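Local coordinates for protein glutathione S-transferase (PDB 7MIQ) that probably catalyses the conjugation of glutathione to electrophilic compounds, as a dimeric Gtt2-class transferase built from a thioredoxin-like domain and a helical domain, at residues P53-D58 / V67-Y72; A92-W97 / F160-I165. All blocks are in the same frame, centred on the assembly; numbering follows the deposited sequence.

Overall arrangement
From the N terminus the chain first lays down strand 2-5, helix 10-22 and strand 27-30. Interaction 1 then closes a short loop of eight residues, which holds strand 62-64, and seats helix 66-76 against strand 54-56 within the thioredoxin-like domain. Helix 88-114 follows and opens the helical domain. Interaction 2 closes a far longer loop of 62 residues, including helix 127-151, by bringing the start of helix 162-177 against helix 88-114. The contacts run in series, neither nested nor crossed; the centres of interactions 1 and 2 are about 18 Å apart. They meet where Arg71 packs near Glu95 of the same chain, and both reach the second subunit.

Interaction 1: residues P53-D58 / V67-Y72; sequences PLLELD and VAICRY
Ile69 reaches from helix 66-76 to the strand side of the contact and touches both Leu55 and Pro53. Its CB carries two branches that straddle the same neighbour: CG2 lies 4.0 Å from Leu55 CB, and CG1 lies 3.9 Å from that atom. CG1 stands opposite the carbonyl carbon (chi1 -67°), and an extended second torsion (chi2 169°) carries CD1 on past Leu55 to Pro53, just ahead of strand 54-56. There CD1 comes to 3.5 Å from Pro53 O and 3.8 Å from Pro53 CG, so the methyl meets both the backbone and the ring of the proline. The peptide bond before Pro53 is cis, and the other neighbours of its ring include Leu3, Ser11 and Val15.

One turn further along the helix, Tyr72 takes up the two leucines. Leu55 crosses it at about a right angle, with CD2 3.9 Å from Tyr72 CD1. Leu57 comes from the opposite direction and sets both methyls against the outer end of the ring: CD2 is 3.5 Å from Tyr72 CE1, while CD1 is 3.5 Å from Tyr72 OH. The CD2 methyls of both leucines meet the ring plane at a slant. No hydrogen bond joins the segments; the contact is made mainly by side-chain carbons, with Pro53 O and Tyr72 OH the polar atoms at its ends. Ala92 of the second subunit packs on Tyr72, and Leu89 of that subunit on Leu57, which places this end of the contact by the dimer interface.

Helix and strand axes run 34° apart, N to C in broadly the same sense. With strand 62-64 between them in sequence, strand 54-56 and helix 66-76 form the closing beta-beta-alpha half of the thioredoxin fold, in which a cis-proline leads into the strand and the helix packs on one face of the sheet.

Interaction 2: residues A92-W97 / F160-I165; sequences AQVEMW and FSVVDI
Val94 is the first residue of the 92-97 helix segment to meet residues 160-165, and it spreads its two methyls over three residues. CG1, set opposite the backbone N, touches Val162 CG1 at 3.9 Å, the two side chains crossing at about a right angle, and Val163 CG2 at the same separation. CG2 leans on Ser161, 4.0 Å from its CB. The backbone takes part too: Val94 O lies 3.5 Å from Val163 CG2. Glu95 and Met96 turn the other way, to the second subunit, where Glu95 forms a salt bridge with Arg71 of that chain. Trp97 then returns through its backbone, Trp97 O 3.8 Å from Val163 CG1, and through CB, while its indole leads away.

Segment 160-165 is braced by a capping box. Ser161 OG, at the N-cap, accepts from Val163 N at 3.2 Å, and Ser161 N donates to Asp164 OD2 at 2.9 Å, using the anti lone pair of that oxygen. Asp164 OD1 is gripped by Trp192 NE1 and Ile155 N, which hold the carboxylate in place. A Ser-X-X-Asp box at this helix start is a known GST family motif.

The capped start of helix 162-177 thus lies beside helix 88-114, with Val163 also on His98 and Val101, while Val162 and Ile165 pack on helix 10-22 of the thioredoxin-like domain.

Interaction 1: residues P53-D58 / V67-Y72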
# COMPACT_ATOMS: atom_id res chain seq x y z
N PRO A 53 -12.13 -9.10 -2.26
CA PRO A 53 -12.89 -9.68 -1.15
C PRO A 53 -13.50 -8.64 -0.21
O PRO A 53 -13.03 -7.50 -0.14
CB PRO A 53 -11.85 -10.52 -0.40
CG PRO A 53 -10.57 -9.80 -0.66
CD PRO A 53 -10.68 -9.29 -2.07
N LEU A 54 -14.55 -9.05 0.51
CA LEU A 54 -15.24 -8.18 1.45
C LEU A 54 -15.54 -9.00 2.70
O LEU A 54 -16.19 -10.04 2.61
CB LEU A 54 -16.53 -7.61 0.85
CG LEU A 54 -17.31 -6.61 1.71
CD1 LEU A 54 -16.47 -5.38 2.01
CD2 LEU A 54 -18.62 -6.22 1.03
N LEU A 55 -15.07 -8.52 3.85
CA LEU A 55 -15.31 -9.18 5.13
C LEU A 55 -16.45 -8.47 5.85
O LEU A 55 -16.45 -7.25 5.96
CB LEU A 55 -14.05 -9.17 6.00
CG LEU A 55 -14.21 -9.86 7.35
CD1 LEU A 55 -14.35 -11.36 7.16
CD2 LEU A 55 -13.05 -9.52 8.26
N GLU A 56 -17.41 -9.25 6.34
CA GLU A 56 -18.56 -8.71 7.06
C GLU A 56 -18.54 -9.26 8.48
O GLU A 56 -18.60 -10.48 8.68
CB GLU A 56 -19.87 -9.07 6.35
CG GLU A 56 -21.09 -8.36 6.92
CD GLU A 56 -22.38 -8.75 6.21
OE1 GLU A 56 -22.61 -9.96 6.02
OE2 GLU A 56 -23.14 -7.84 5.83
N LEU A 57 -18.44 -8.36 9.46
CA LEU A 57 -18.39 -8.75 10.86
C LEU A 57 -19.78 -9.11 11.37
O LEU A 57 -20.80 -8.83 10.73
CB LEU A 57 -17.79 -7.63 11.70
CG LEU A 57 -16.45 -7.07 11.22
CD1 LEU A 57 -15.89 -6.07 12.23
CD2 LEU A 57 -15.46 -8.21 10.97
N ASP A 58 -19.82 -9.72 12.56
CA ASP A 58 -21.09 -10.11 13.15
C ASP A 58 -22.04 -8.93 13.30
O ASP A 58 -23.26 -9.10 13.13
CB ASP A 58 -20.86 -10.77 14.52
CG ASP A 58 -20.27 -12.16 14.40
OD1 ASP A 58 -20.50 -12.82 13.37
OD2 ASP A 58 -19.59 -12.60 15.35
N VAL A 67 -5.40 -6.79 2.30
CA VAL A 67 -4.47 -6.67 3.43
C VAL A 67 -5.20 -6.21 4.69
O VAL A 67 -4.87 -6.64 5.80
CB VAL A 67 -3.30 -5.74 3.07
CG1 VAL A 67 -2.35 -5.60 4.26
CG2 VAL A 67 -2.56 -6.28 1.86
N ALA A 68 -6.18 -5.32 4.54
CA ALA A 68 -6.95 -4.87 5.70
C ALA A 68 -7.78 -6.00 6.29
O ALA A 68 -7.92 -6.11 7.52
CB ALA A 68 -7.84 -3.69 5.32
N ILE A 69 -8.34 -6.85 5.43
CA ILE A 69 -9.06 -8.04 5.90
C ILE A 69 -8.11 -8.96 6.66
O ILE A 69 -8.44 -9.47 7.73
CB ILE A 69 -9.74 -8.76 4.72
CG1 ILE A 69 -10.85 -7.88 4.13
CG2 ILE A 69 -10.28 -10.11 5.15
CD1 ILE A 69 -11.40 -8.39 2.80
N CYS A 70 -6.91 -9.18 6.11
CA CYS A 70 -5.93 -10.03 6.79
C CYS A 70 -5.52 -9.46 8.13
O CYS A 70 -5.33 -10.21 9.10
CB CYS A 70 -4.70 -10.23 5.90
SG CYS A 70 -5.00 -11.21 4.40
N ARG A 71 -5.36 -8.13 8.22
CA ARG A 71 -4.98 -7.53 9.50
C ARG A 71 -6.05 -7.78 10.56
O ARG A 71 -5.72 -8.09 11.71
CB ARG A 71 -4.72 -6.03 9.33
CG ARG A 71 -4.20 -5.38 10.61
CD ARG A 71 -3.81 -3.91 10.43
NE ARG A 71 -2.77 -3.72 9.43
CZ ARG A 71 -1.49 -4.00 9.61
NH1 ARG A 71 -1.04 -4.51 10.74
NH2 ARG A 71 -0.63 -3.76 8.62
N TYR A 72 -7.32 -7.66 10.19
CA TYR A 72 -8.39 -7.94 11.15
C TYR A 72 -8.39 -9.42 11.54
O TYR A 72 -8.49 -9.76 12.72
CB TYR A 72 -9.75 -7.54 10.58
CG TYR A 72 -10.86 -7.64 11.60
CD1 TYR A 72 -11.54 -8.84 11.81
CD2 TYR A 72 -11.23 -6.54 12.37
CE1 TYR A 72 -12.55 -8.94 12.76
CE2 TYR A 72 -12.23 -6.63 13.32
CZ TYR A 72 -12.89 -7.83 13.51
OH TYR A 72 -13.89 -7.92 14.45

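Interaction 2: residues A92-W97 / F160-I165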
# COMPACT_ATOMS: atom_id res chain seq x y z
N ALA A 92 8.21 -3.14 10.88
CA ALA A 92 8.56 -2.09 9.94
C ALA A 92 9.11 -2.66 8.64
O ALA A 92 8.82 -2.15 7.56
CB ALA A 92 9.57 -1.14 10.57
N GLN A 93 9.91 -3.73 8.73
CA GLN A 93 10.44 -4.35 7.52
C GLN A 93 9.34 -5.03 6.72
O GLN A 93 9.37 -5.03 5.48
CB GLN A 93 11.54 -5.35 7.89
CG GLN A 93 12.80 -4.69 8.43
CD GLN A 93 13.78 -5.68 9.02
OE1 GLN A 93 13.39 -6.72 9.56
NE2 GLN A 93 15.07 -5.37 8.94
N VAL A 94 8.35 -5.62 7.40
CA VAL A 94 7.19 -6.17 6.70
C VAL A 94 6.47 -5.07 5.94
O VAL A 94 6.17 -5.21 4.75
CB VAL A 94 6.25 -6.88 7.69
CG1 VAL A 94 4.87 -7.07 7.08
CG2 VAL A 94 6.84 -8.23 8.09
N GLU A 95 6.20 -3.94 6.61
CA GLU A 95 5.54 -2.82 5.95
C GLU A 95 6.35 -2.33 4.76
O GLU A 95 5.80 -2.11 3.67
CB GLU A 95 5.32 -1.68 6.95
CG GLU A 95 4.44 -0.55 6.42
CD GLU A 95 2.97 -0.93 6.38
OE1 GLU A 95 2.47 -1.46 7.39
OE2 GLU A 95 2.33 -0.70 5.33
N MET A 96 7.67 -2.18 4.94
CA MET A 96 8.52 -1.72 3.85
C MET A 96 8.48 -2.67 2.67
O MET A 96 8.20 -2.26 1.53
CB MET A 96 9.96 -1.56 4.36
CG MET A 96 10.98 -1.40 3.24
SD MET A 96 12.67 -1.20 3.85
CE MET A 96 12.92 -2.72 4.75
N TRP A 97 8.77 -3.96 2.90
CA TRP A 97 8.85 -4.90 1.78
C TRP A 97 7.48 -5.21 1.20
O TRP A 97 7.38 -5.51 0.00
CB TRP A 97 9.56 -6.18 2.22
CG TRP A 97 11.05 -6.03 2.18
CD1 TRP A 97 11.89 -5.83 3.24
CD2 TRP A 97 11.88 -6.05 1.01
NE1 TRP A 97 13.19 -5.73 2.79
CE2 TRP A 97 13.21 -5.86 1.43
CE3 TRP A 97 11.62 -6.21 -0.36
CZ2 TRP A 97 14.28 -5.83 0.53
CZ3 TRP A 97 12.68 -6.18 -1.25
CH2 TRP A 97 13.99 -6.00 -0.80
N PHE A 160 8.81 -16.42 7.52
CA PHE A 160 7.65 -16.32 6.63
C PHE A 160 6.69 -15.26 7.16
O PHE A 160 6.38 -15.23 8.36
CB PHE A 160 6.96 -17.68 6.52
CG PHE A 160 5.71 -17.67 5.68
CD1 PHE A 160 5.78 -17.79 4.30
CD2 PHE A 160 4.46 -17.56 6.28
CE1 PHE A 160 4.64 -17.79 3.53
CE2 PHE A 160 3.31 -17.56 5.51
CZ PHE A 160 3.39 -17.67 4.13
N SER A 161 6.21 -14.40 6.27
CA SER A 161 5.31 -13.32 6.65
C SER A 161 4.29 -13.11 5.54
O SER A 161 4.33 -13.76 4.49
CB SER A 161 6.07 -12.02 6.92
OG SER A 161 6.48 -11.41 5.71
N VAL A 162 3.37 -12.16 5.77
CA VAL A 162 2.35 -11.84 4.78
C VAL A 162 2.97 -11.39 3.46
O VAL A 162 2.37 -11.55 2.39
CB VAL A 162 1.39 -10.78 5.35
CG1 VAL A 162 2.12 -9.46 5.57
CG2 VAL A 162 0.17 -10.59 4.44
N VAL A 163 4.18 -10.82 3.51
CA VAL A 163 4.83 -10.38 2.27
C VAL A 163 5.10 -11.56 1.36
O VAL A 163 5.07 -11.43 0.13
CB VAL A 163 6.12 -9.60 2.59
CG1 VAL A 163 6.75 -9.06 1.31
CG2 VAL A 163 5.83 -8.46 3.56
N ASP A 164 5.37 -12.74 1.93
CA ASP A 164 5.63 -13.91 1.11
C ASP A 164 4.37 -14.44 0.45
O ASP A 164 4.43 -15.02 -0.64
CB ASP A 164 6.30 -14.99 1.97
CG ASP A 164 7.62 -14.52 2.55
OD1 ASP A 164 8.61 -14.44 1.79
OD2 ASP A 164 7.66 -14.18 3.75
N ILE A 165 3.20 -14.24 1.08
CA ILE A 165 1.95 -14.54 0.40
C ILE A 165 1.78 -13.64 -0.81
O ILE A 165 1.47 -14.10 -1.92
CB ILE A 165 0.76 -14.40 1.37
CG1 ILE A 165 0.94 -15.31 2.59
CG2 ILE A 165 -0.56 -14.70 0.65
CD1 ILE A 165 -0.15 -15.15 3.62